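Long-range contacts in L-hydantoinase (Arthrobacter aurescens, PDB 1GKR), which hydrolyses the cyclic amide ring of hydantoins, cleaving aryl derivatives more readily than alkyl ones, with two zinc ions in each subunit of a homotetramer: residues I197-Y208 with K326-G334; C233-S241 with D258-Y267. All blocks are in the same frame, centred on the assembly; numbering follows the deposited sequence.

Both contacts belong to the amidohydrolase TIM-barrel domain. Along the chain the order is 197-208, 233-241, 258-267, 326-334, so contact 2 falls between the two halves of contact 1. Contact 2 is deep, its centre about 10 Å from that of the chain, and pairs two neighbouring parallel strands, 234-237 and 259-263, at a zinc site. Contact 1 is peripheral, about 26 Å from the chain centre, and joins the loop before helix 341-350 to the end of helix 187-199 and the start of helix 205-211. The contact centres are about 26 Å apart and the nearest atoms about 7 Å, without touching: one is part of the barrel core, the other docks a loop on two helix ends.

Contact 1 (I197-Y208 with K326-G334); sequences IKAAGGKDMAAY and KDVWKAGNG
Trp-329 lies against the turn at the end of helix 187-199, its indole N-H aimed at the carbonyl of Gly-202. Trp-329 NE1 stands 2.7 Å from Gly-202 O in a nearly straight bond (164°), and the oxygen sits at the ring edge in the indole plane. The aliphatic part of Lys-198 covers one face: CG stands 3.7 Å from the centroid of the five-membered ring of Trp-329 in a CH-pi contact. The opposite face is covered by CG1 of Val-328, and at the edge CG2 of Ile-197 comes to 3.8 Å from CZ2 of Trp-329. Were Trp-329 replaced by an alanine, the Gly-202 carbonyl would lose its indole donor and the Lys-198 chain would probably be left without a surface to lie on.

Val-328, next in buried area, is gripped through its backbone as well, since its N donates to Lys-203 O at 3.1 Å. With CG2 anti to the backbone N, that methyl faces helix 205-211, 3.7 Å from Met-205 SD and 4.0 Å from Tyr-208 CB. The Tyr-208 hydroxyl goes on to bond Val-284 O. Lys-203 runs out extended beside Asp-327, and its NZ makes only a long salt bridge of 4.0 Å to Asp-327 OD2.

Further along, Asn-333 carries the 326-334 loop inward, its side chain about 7 Å from those of the zinc ligands His-183 and Asp-312. The turn that receives Trp-329 is a Schellman motif with Gly-201 as C-prime residue, so this long barrel loop is docked on a helix C-terminus.

Contact 2 (C233-S241 with D258-Y267); sequences CRLIVLHVS and DVHCESGPQY. With ZN (zinc ion), chain E.
Glu-262 reaches across to the backbone of His-239, its OE1 taking the amide N-H of His-239 N at 2.7 Å in a nearly straight bond (168°) on the anti side of the carboxylate. The Glu-262 chain leaves opposite its own backbone N (chi1 178°) and runs extended, which carries the carboxylate to this amide. OE1 is gripped a second time by ND1 of His-60, a ligand of the first zinc, whereas His-239 binds the second, so one oxygen links a backbone and a side chain of the metal centre.

The segments carry neighbouring parallel strands, 234-237 and 259-263, of a beta-alpha-beta unit of the TIM barrel, joined by helix 243-254. At the far end Arg-234 NH1 makes a salt bridge to Asp-258 OD1 at 3.0 Å; its hydrogen bond is weak, and the guanidinium and carboxylate planes stand perpendicular. His-260 NE2 donates to the same Asp-258 OD1 at 2.8 Å, the oxygen lying near the plane of the imidazole.

Between these ends runs the parallel ladder: Leu-235 N to Asp-258 O, His-260 N to Leu-235 O, Val-237 N to His-260 O and Glu-262 N to Val-237 O. Beyond it, Val-240 N bonds Glu-262 O at 2.8 Å and Ser-263 OG donates to Val-240 O at 2.9 Å.

Outward from the ladder, Val-240 CG2 packs 3.8 Å from Cys-261 SG, while Val-237 and Val-240 meet Ile-249 of helix 243-254. Ser-241 CA lies over one face of the Tyr-267 ring, and CB of His-239 approaches its CE2 at 3.5 Å. His-183 and the carbamylated Lys-147 complete the zinc site that His-239 enters through NE2, 2.3 Å from the metal.

Contact 1 (I197-Y208 with K326-G334)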
loop_
_atom_site.group_PDB
_atom_site.type_symbol
_atom_site.label_atom_id
_atom_site.label_comp_id
_atom_site.label_asym_id
_atom_site.label_seq_id
_atom_site.Cartn_x
_atom_site.Cartn_y
_atom_site.Cartn_z
ATOM N N ILE A 197 -13.457 -21.381 23.688
ATOM C CA ILE A 197 -12.475 -22.459 23.789
ATOM C C ILE A 197 -12.615 -23.317 25.042
ATOM O O ILE A 197 -12.501 -24.543 24.967
ATOM C CB ILE A 197 -11.036 -21.901 23.684
ATOM C CG1 ILE A 197 -10.759 -21.506 22.232
ATOM C CG2 ILE A 197 -10.023 -22.933 24.131
ATOM C CD1 ILE A 197 -9.469 -20.761 22.027
ATOM N N LYS A 198 -12.853 -22.691 26.190
ATOM C CA LYS A 198 -13.024 -23.458 27.417
ATOM C C LYS A 198 -14.261 -24.334 27.282
ATOM O O LYS A 198 -14.241 -25.513 27.631
ATOM C CB LYS A 198 -13.158 -22.533 28.634
ATOM C CG LYS A 198 -11.853 -22.364 29.400
ATOM C CD LYS A 198 -11.997 -21.456 30.605
ATOM C CE LYS A 198 -11.176 -20.188 30.442
ATOM N NZ LYS A 198 -11.343 -19.250 31.597
ATOM N N ALA A 199 -15.337 -23.764 26.754
ATOM C CA ALA A 199 -16.573 -24.511 26.570
ATOM C C ALA A 199 -16.349 -25.765 25.721
ATOM O O ALA A 199 -16.923 -26.813 25.990
ATOM C CB ALA A 199 -17.618 -23.632 25.927
ATOM N N ALA A 200 -15.524 -25.658 24.690
ATOM C CA ALA A 200 -15.248 -26.801 23.833
ATOM C C ALA A 200 -14.284 -27.742 24.540
ATOM O O ALA A 200 -13.776 -28.687 23.946
ATOM C CB ALA A 200 -14.648 -26.333 22.511
ATOM N N GLY A 201 -14.014 -27.464 25.811
ATOM C CA GLY A 201 -13.114 -28.309 26.573
ATOM C C GLY A 201 -11.628 -28.235 26.255
ATOM O O GLY A 201 -10.923 -29.233 26.365
ATOM N N GLY A 202 -11.138 -27.064 25.861
ATOM C CA GLY A 202 -9.720 -26.938 25.574
ATOM C C GLY A 202 -8.957 -26.617 26.848
ATOM O O GLY A 202 -9.351 -25.720 27.591
ATOM N N LYS A 203 -7.883 -27.354 27.115
ATOM C CA LYS A 203 -7.067 -27.122 28.306
ATOM C C LYS A 203 -5.588 -27.180 27.938
ATOM O O LYS A 203 -4.725 -27.156 28.810
ATOM C CB LYS A 203 -7.362 -28.178 29.374
ATOM C CG LYS A 203 -8.733 -28.074 30.024
ATOM C CD LYS A 203 -8.901 -29.145 31.097
ATOM C CE LYS A 203 -10.192 -28.948 31.891
ATOM N NZ LYS A 203 -10.374 -29.996 32.951
ATOM N N ASP A 204 -5.339 -27.264 26.628
ATOM C CA ASP A 204 -4.018 -27.329 25.982
ATOM C C ASP A 204 -3.188 -26.067 26.112
ATOM O O ASP A 204 -3.625 -25.055 26.641
ATOM C CB ASP A 204 -4.177 -27.469 24.470
ATOM C CG ASP A 204 -4.366 -28.860 24.025
ATOM O OD1 ASP A 204 -3.546 -29.718 24.410
ATOM O OD2 ASP A 204 -5.328 -29.078 23.260
ATOM N N MET A 205 -1.980 -26.146 25.567
ATOM C CA MET A 205 -1.115 -24.991 25.474
ATOM C C MET A 205 -1.632 -24.479 24.124
ATOM O O MET A 205 -1.716 -23.272 23.872
ATOM C CB MET A 205 0.351 -25.395 25.355
ATOM C CG MET A 205 1.122 -25.213 26.636
ATOM S SD MET A 205 0.931 -23.550 27.319
ATOM C CE MET A 205 2.072 -22.637 26.290
ATOM N N ALA A 206 -2.008 -25.426 23.270
ATOM C CA ALA A 206 -2.549 -25.113 21.959
ATOM C C ALA A 206 -3.835 -24.326 22.153
ATOM O O ALA A 206 -4.083 -23.335 21.462
ATOM C CB ALA A 206 -2.835 -26.377 21.205
ATOM N N ALA A 207 -4.654 -24.773 23.096
ATOM C CA ALA A 207 -5.904 -24.090 23.384
ATOM C C ALA A 207 -5.625 -22.652 23.846
ATOM O O ALA A 207 -6.364 -21.712 23.512
ATOM C CB ALA A 207 -6.663 -24.847 24.456
ATOM N N TYR A 208 -4.561 -22.490 24.626
ATOM C CA TYR A 208 -4.191 -21.184 25.124
ATOM C C TYR A 208 -3.860 -20.252 23.957
ATOM O O TYR A 208 -4.475 -19.198 23.801
ATOM C CB TYR A 208 -2.988 -21.301 26.057
ATOM C CG TYR A 208 -2.377 -19.968 26.397
ATOM C CD1 TYR A 208 -3.126 -18.980 27.031
ATOM C CD2 TYR A 208 -1.069 -19.669 26.034
ATOM C CE1 TYR A 208 -2.590 -17.727 27.291
ATOM C CE2 TYR A 208 -0.522 -18.409 26.288
ATOM C CZ TYR A 208 -1.290 -17.445 26.916
ATOM O OH TYR A 208 -0.757 -16.204 27.173
ATOM N N LYS A 326 -1.785 -29.974 33.577
ATOM C CA LYS A 326 -3.072 -30.641 33.406
ATOM C C LYS A 326 -4.178 -29.698 32.939
ATOM O O LYS A 326 -5.065 -30.091 32.181
ATOM C CB LYS A 326 -3.482 -31.306 34.724
ATOM C CG LYS A 326 -2.391 -32.172 35.358
ATOM C CD LYS A 326 -2.724 -32.514 36.809
ATOM C CE LYS A 326 -1.519 -33.123 37.531
ATOM N NZ LYS A 326 -1.765 -33.343 38.998
ATOM N N ASP A 327 -4.130 -28.457 33.407
ATOM C CA ASP A 327 -5.123 -27.458 33.026
ATOM C C ASP A 327 -4.389 -26.132 32.821
ATOM O O ASP A 327 -4.027 -25.451 33.789
ATOM C CB ASP A 327 -6.185 -27.324 34.120
ATOM C CG ASP A 327 -7.234 -26.279 33.791
ATOM O OD1 ASP A 327 -6.849 -25.110 33.602
ATOM O OD2 ASP A 327 -8.438 -26.617 33.721
ATOM N N VAL A 328 -4.174 -25.785 31.551
ATOM C CA VAL A 328 -3.457 -24.575 31.153
ATOM C C VAL A 328 -3.984 -23.272 31.768
ATOM O O VAL A 328 -3.206 -22.402 32.152
ATOM C CB VAL A 328 -3.451 -24.435 29.602
ATOM C CG1 VAL A 328 -4.735 -23.747 29.110
ATOM C CG2 VAL A 328 -2.227 -23.680 29.164
ATOM N N TRP A 329 -5.304 -23.146 31.866
ATOM C CA TRP A 329 -5.910 -21.944 32.410
ATOM C C TRP A 329 -5.553 -21.692 33.874
ATOM O O TRP A 329 -5.930 -20.662 34.430
ATOM C CB TRP A 329 -7.433 -22.002 32.272
ATOM C CG TRP A 329 -7.886 -22.441 30.923
ATOM C CD1 TRP A 329 -8.440 -23.641 30.596
ATOM C CD2 TRP A 329 -7.732 -21.722 29.695
ATOM N NE1 TRP A 329 -8.635 -23.721 29.236
ATOM C CE2 TRP A 329 -8.207 -22.555 28.659
ATOM C CE3 TRP A 329 -7.233 -20.454 29.367
ATOM C CZ2 TRP A 329 -8.198 -22.165 27.324
ATOM C CZ3 TRP A 329 -7.222 -20.064 28.043
ATOM C CH2 TRP A 329 -7.700 -20.918 27.034
ATOM N N LYS A 330 -4.818 -22.601 34.507
ATOM C CA LYS A 330 -4.476 -22.402 35.916
ATOM C C LYS A 330 -3.014 -22.083 36.152
ATOM O O LYS A 330 -2.540 -22.092 37.289
ATOM C CB LYS A 330 -4.880 -23.623 36.739
ATOM C CG LYS A 330 -6.384 -23.841 36.735
ATOM C CD LYS A 330 -6.806 -24.895 37.756
ATOM C CE LYS A 330 -8.321 -25.194 37.632
ATOM N NZ LYS A 330 -8.760 -26.431 38.430
ATOM N N ALA A 331 -2.301 -21.807 35.070
ATOM C CA ALA A 331 -0.898 -21.455 35.163
ATOM C C ALA A 331 -0.806 -19.975 34.808
ATOM O O ALA A 331 -1.551 -19.489 33.949
ATOM C CB ALA A 331 -0.087 -22.296 34.195
ATOM N N GLY A 332 0.084 -19.251 35.481
ATOM C CA GLY A 332 0.231 -17.834 35.189
ATOM C C GLY A 332 1.202 -17.561 34.054
ATOM O O GLY A 332 2.008 -18.413 33.695
ATOM N N ASN A 333 1.128 -16.366 33.487
ATOM C CA ASN A 333 2.020 -15.994 32.393
ATOM C C ASN A 333 3.375 -15.496 32.887
ATOM O O ASN A 333 3.478 -14.888 33.958
ATOM C CB ASN A 333 1.391 -14.894 31.529
ATOM C CG ASN A 333 0.095 -15.330 30.881
ATOM O OD1 ASN A 333 -0.099 -16.513 30.581
ATOM N ND2 ASN A 333 -0.797 -14.376 30.640
ATOM N N GLY A 334 4.414 -15.746 32.105
ATOM C CA GLY A 334 5.715 -15.262 32.500
ATOM C C GLY A 334 6.833 -16.251 32.323
ATOM O O GLY A 334 6.609 -17.454 32.260
#

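Contact 2 (C233-S241 with D258-Y267)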
loop_
_atom_site.group_PDB
_atom_site.type_symbol
_atom_site.label_atom_id
_atom_site.label_comp_id
_atom_site.label_asym_id
_atom_site.label_seq_id
_atom_site.Cartn_x
_atom_site.Cartn_y
_atom_site.Cartn_z
ATOM N N CYS A 233 3.491 10.858 20.259
ATOM C CA CYS A 233 4.405 10.456 21.329
ATOM C C CYS A 233 5.279 9.289 20.893
ATOM O O CYS A 233 4.863 8.487 20.068
ATOM C CB CYS A 233 3.596 10.020 22.548
ATOM S SG CYS A 233 2.371 8.716 22.166
ATOM N N ARG A 234 6.487 9.185 21.444
ATOM C CA ARG A 234 7.354 8.064 21.094
ATOM C C ARG A 234 6.680 6.821 21.685
ATOM O O ARG A 234 6.371 6.773 22.877
ATOM C CB ARG A 234 8.747 8.229 21.692
ATOM C CG ARG A 234 9.780 7.492 20.874
ATOM C CD ARG A 234 11.022 7.176 21.646
ATOM N NE ARG A 234 12.025 8.241 21.692
ATOM C CZ ARG A 234 12.587 8.800 20.627
ATOM N NH1 ARG A 234 12.233 8.419 19.413
ATOM N NH2 ARG A 234 13.547 9.700 20.778
ATOM N N LEU A 235 6.440 5.827 20.843
ATOM C CA LEU A 235 5.766 4.612 21.248
ATOM C C LEU A 235 6.564 3.350 20.956
ATOM O O LEU A 235 7.114 3.195 19.871
ATOM C CB LEU A 235 4.439 4.525 20.508
ATOM C CG LEU A 235 3.759 3.157 20.544
ATOM C CD1 LEU A 235 3.339 2.877 21.964
ATOM C CD2 LEU A 235 2.544 3.127 19.632
ATOM N N ILE A 236 6.639 2.442 21.916
ATOM C CA ILE A 236 7.336 1.190 21.669
ATOM C C ILE A 236 6.345 0.077 21.921
ATOM O O ILE A 236 5.827 -0.023 23.024
ATOM C CB ILE A 236 8.487 0.928 22.644
ATOM C CG1 ILE A 236 9.577 1.979 22.501
ATOM C CG2 ILE A 236 9.069 -0.454 22.364
ATOM C CD1 ILE A 236 10.731 1.757 23.462
ATOM N N VAL A 237 6.062 -0.754 20.929
ATOM C CA VAL A 237 5.152 -1.861 21.176
ATOM C C VAL A 237 5.997 -3.001 21.743
ATOM O O VAL A 237 6.916 -3.495 21.090
ATOM C CB VAL A 237 4.451 -2.321 19.899
ATOM C CG1 VAL A 237 3.555 -3.520 20.200
ATOM C CG2 VAL A 237 3.640 -1.164 19.325
ATOM N N LEU A 238 5.686 -3.396 22.975
ATOM C CA LEU A 238 6.405 -4.446 23.689
ATOM C C LEU A 238 6.119 -5.823 23.145
ATOM O O LEU A 238 5.100 -6.047 22.488
ATOM C CB LEU A 238 6.032 -4.412 25.167
ATOM C CG LEU A 238 6.350 -3.125 25.926
ATOM C CD1 LEU A 238 5.713 -3.175 27.293
ATOM C CD2 LEU A 238 7.845 -2.965 26.044
ATOM N N HIS A 239 7.037 -6.741 23.439
ATOM C CA HIS A 239 6.954 -8.145 23.014
ATOM C C HIS A 239 5.989 -8.459 21.880
ATOM O O HIS A 239 4.888 -8.954 22.130
ATOM C CB HIS A 239 6.583 -9.023 24.197
ATOM C CG HIS A 239 5.463 -8.468 25.014
ATOM N ND1 HIS A 239 4.344 -7.902 24.444
ATOM C CD2 HIS A 239 5.283 -8.395 26.353
ATOM C CE1 HIS A 239 3.519 -7.505 25.397
ATOM N NE2 HIS A 239 4.066 -7.793 26.564
ATOM N N VAL A 240 6.401 -8.159 20.648
ATOM C CA VAL A 240 5.606 -8.462 19.464
ATOM C C VAL A 240 5.970 -9.907 19.114
ATOM O O VAL A 240 7.135 -10.219 18.854
ATOM C CB VAL A 240 5.968 -7.528 18.316
ATOM C CG1 VAL A 240 5.291 -7.985 17.028
ATOM C CG2 VAL A 240 5.532 -6.130 18.672
ATOM N N SER A 241 4.968 -10.779 19.106
ATOM C CA SER A 241 5.184 -12.206 18.881
ATOM C C SER A 241 5.158 -12.746 17.467
ATOM O O SER A 241 5.597 -13.875 17.255
ATOM C CB SER A 241 4.139 -13.001 19.642
ATOM O OG SER A 241 2.903 -12.935 18.941
ATOM N N ASP A 258 6.884 7.892 14.877
ATOM C CA ASP A 258 7.910 7.613 15.883
ATOM C C ASP A 258 7.490 6.382 16.699
ATOM O O ASP A 258 7.287 6.456 17.902
ATOM C CB ASP A 258 8.074 8.834 16.800
ATOM C CG ASP A 258 9.307 8.745 17.688
ATOM O OD1 ASP A 258 10.059 7.764 17.529
ATOM O OD2 ASP A 258 9.529 9.651 18.536
ATOM N N VAL A 259 7.360 5.249 16.031
ATOM C CA VAL A 259 6.944 4.024 16.682
ATOM C C VAL A 259 8.016 2.970 16.487
ATOM O O VAL A 259 8.704 2.982 15.483
ATOM C CB VAL A 259 5.630 3.545 16.080
ATOM C CG1 VAL A 259 4.619 4.654 16.178
ATOM C CG2 VAL A 259 5.827 3.146 14.624
ATOM N N HIS A 260 8.157 2.060 17.445
ATOM C CA HIS A 260 9.189 1.033 17.362
ATOM C C HIS A 260 8.731 -0.336 17.795
ATOM O O HIS A 260 7.779 -0.485 18.558
ATOM C CB HIS A 260 10.360 1.468 18.204
ATOM C CG HIS A 260 10.702 2.897 17.996
ATOM N ND1 HIS A 260 11.714 3.301 17.156
ATOM C CD2 HIS A 260 10.082 4.025 18.413
ATOM C CE1 HIS A 260 11.702 4.617 17.062
ATOM N NE2 HIS A 260 10.719 5.081 17.815
ATOM N N CYS A 261 9.441 -1.350 17.330
ATOM C CA CYS A 261 9.056 -2.706 17.649
ATOM C C CYS A 261 10.014 -3.465 18.556
ATOM O O CYS A 261 11.226 -3.515 18.323
ATOM C CB CYS A 261 8.868 -3.465 16.357
ATOM S SG CYS A 261 8.524 -5.153 16.626
ATOM N N GLU A 262 9.462 -4.051 19.604
ATOM C CA GLU A 262 10.267 -4.834 20.522
ATOM C C GLU A 262 9.829 -6.282 20.467
ATOM O O GLU A 262 8.638 -6.572 20.341
ATOM C CB GLU A 262 10.095 -4.364 21.969
ATOM C CG GLU A 262 10.907 -5.204 22.961
ATOM C CD GLU A 262 10.322 -5.244 24.361
ATOM O OE1 GLU A 262 9.278 -5.893 24.588
ATOM O OE2 GLU A 262 10.915 -4.622 25.250
ATOM N N SER A 263 10.793 -7.192 20.522
ATOM C CA SER A 263 10.461 -8.600 20.604
ATOM C C SER A 263 11.471 -9.144 21.591
ATOM O O SER A 263 12.238 -8.375 22.162
ATOM C CB SER A 263 10.576 -9.312 19.272
ATOM O OG SER A 263 9.986 -10.590 19.403
ATOM N N GLY A 264 11.491 -10.448 21.810
ATOM C CA GLY A 264 12.433 -10.958 22.783
ATOM C C GLY A 264 12.870 -12.372 22.527
ATOM O O GLY A 264 12.250 -13.099 21.746
ATOM N N PRO A 265 13.937 -12.802 23.205
ATOM C CA PRO A 265 14.454 -14.157 23.026
ATOM C C PRO A 265 13.447 -15.284 23.203
ATOM O O PRO A 265 13.642 -16.356 22.651
ATOM C CB PRO A 265 15.631 -14.216 24.001
ATOM C CG PRO A 265 15.328 -13.161 25.014
ATOM C CD PRO A 265 14.691 -12.059 24.228
ATOM N N GLN A 266 12.365 -15.054 23.944
ATOM C CA GLN A 266 11.349 -16.102 24.130
ATOM C C GLN A 266 10.609 -16.384 22.834
ATOM O O GLN A 266 10.191 -17.512 22.581
ATOM C CB GLN A 266 10.277 -15.703 25.148
ATOM C CG GLN A 266 10.697 -14.668 26.122
ATOM C CD GLN A 266 10.537 -13.280 25.578
ATOM O OE1 GLN A 266 9.520 -12.632 25.796
ATOM N NE2 GLN A 266 11.544 -12.814 24.855
ATOM N N TYR A 267 10.420 -15.345 22.031
ATOM C CA TYR A 267 9.695 -15.485 20.784
ATOM C C TYR A 267 10.576 -15.966 19.653
ATOM O O TYR A 267 10.082 -16.565 18.699
ATOM C CB TYR A 267 9.041 -14.156 20.422
ATOM C CG TYR A 267 8.009 -13.739 21.430
ATOM C CD1 TYR A 267 6.818 -14.453 21.566
ATOM C CD2 TYR A 267 8.237 -12.661 22.285
ATOM C CE1 TYR A 267 5.877 -14.107 22.531
ATOM C CE2 TYR A 267 7.305 -12.303 23.259
ATOM C CZ TYR A 267 6.127 -13.030 23.375
ATOM O OH TYR A 267 5.202 -12.689 24.338
HETATM ZN ZN ZN E . 3.080 -7.694 28.609
#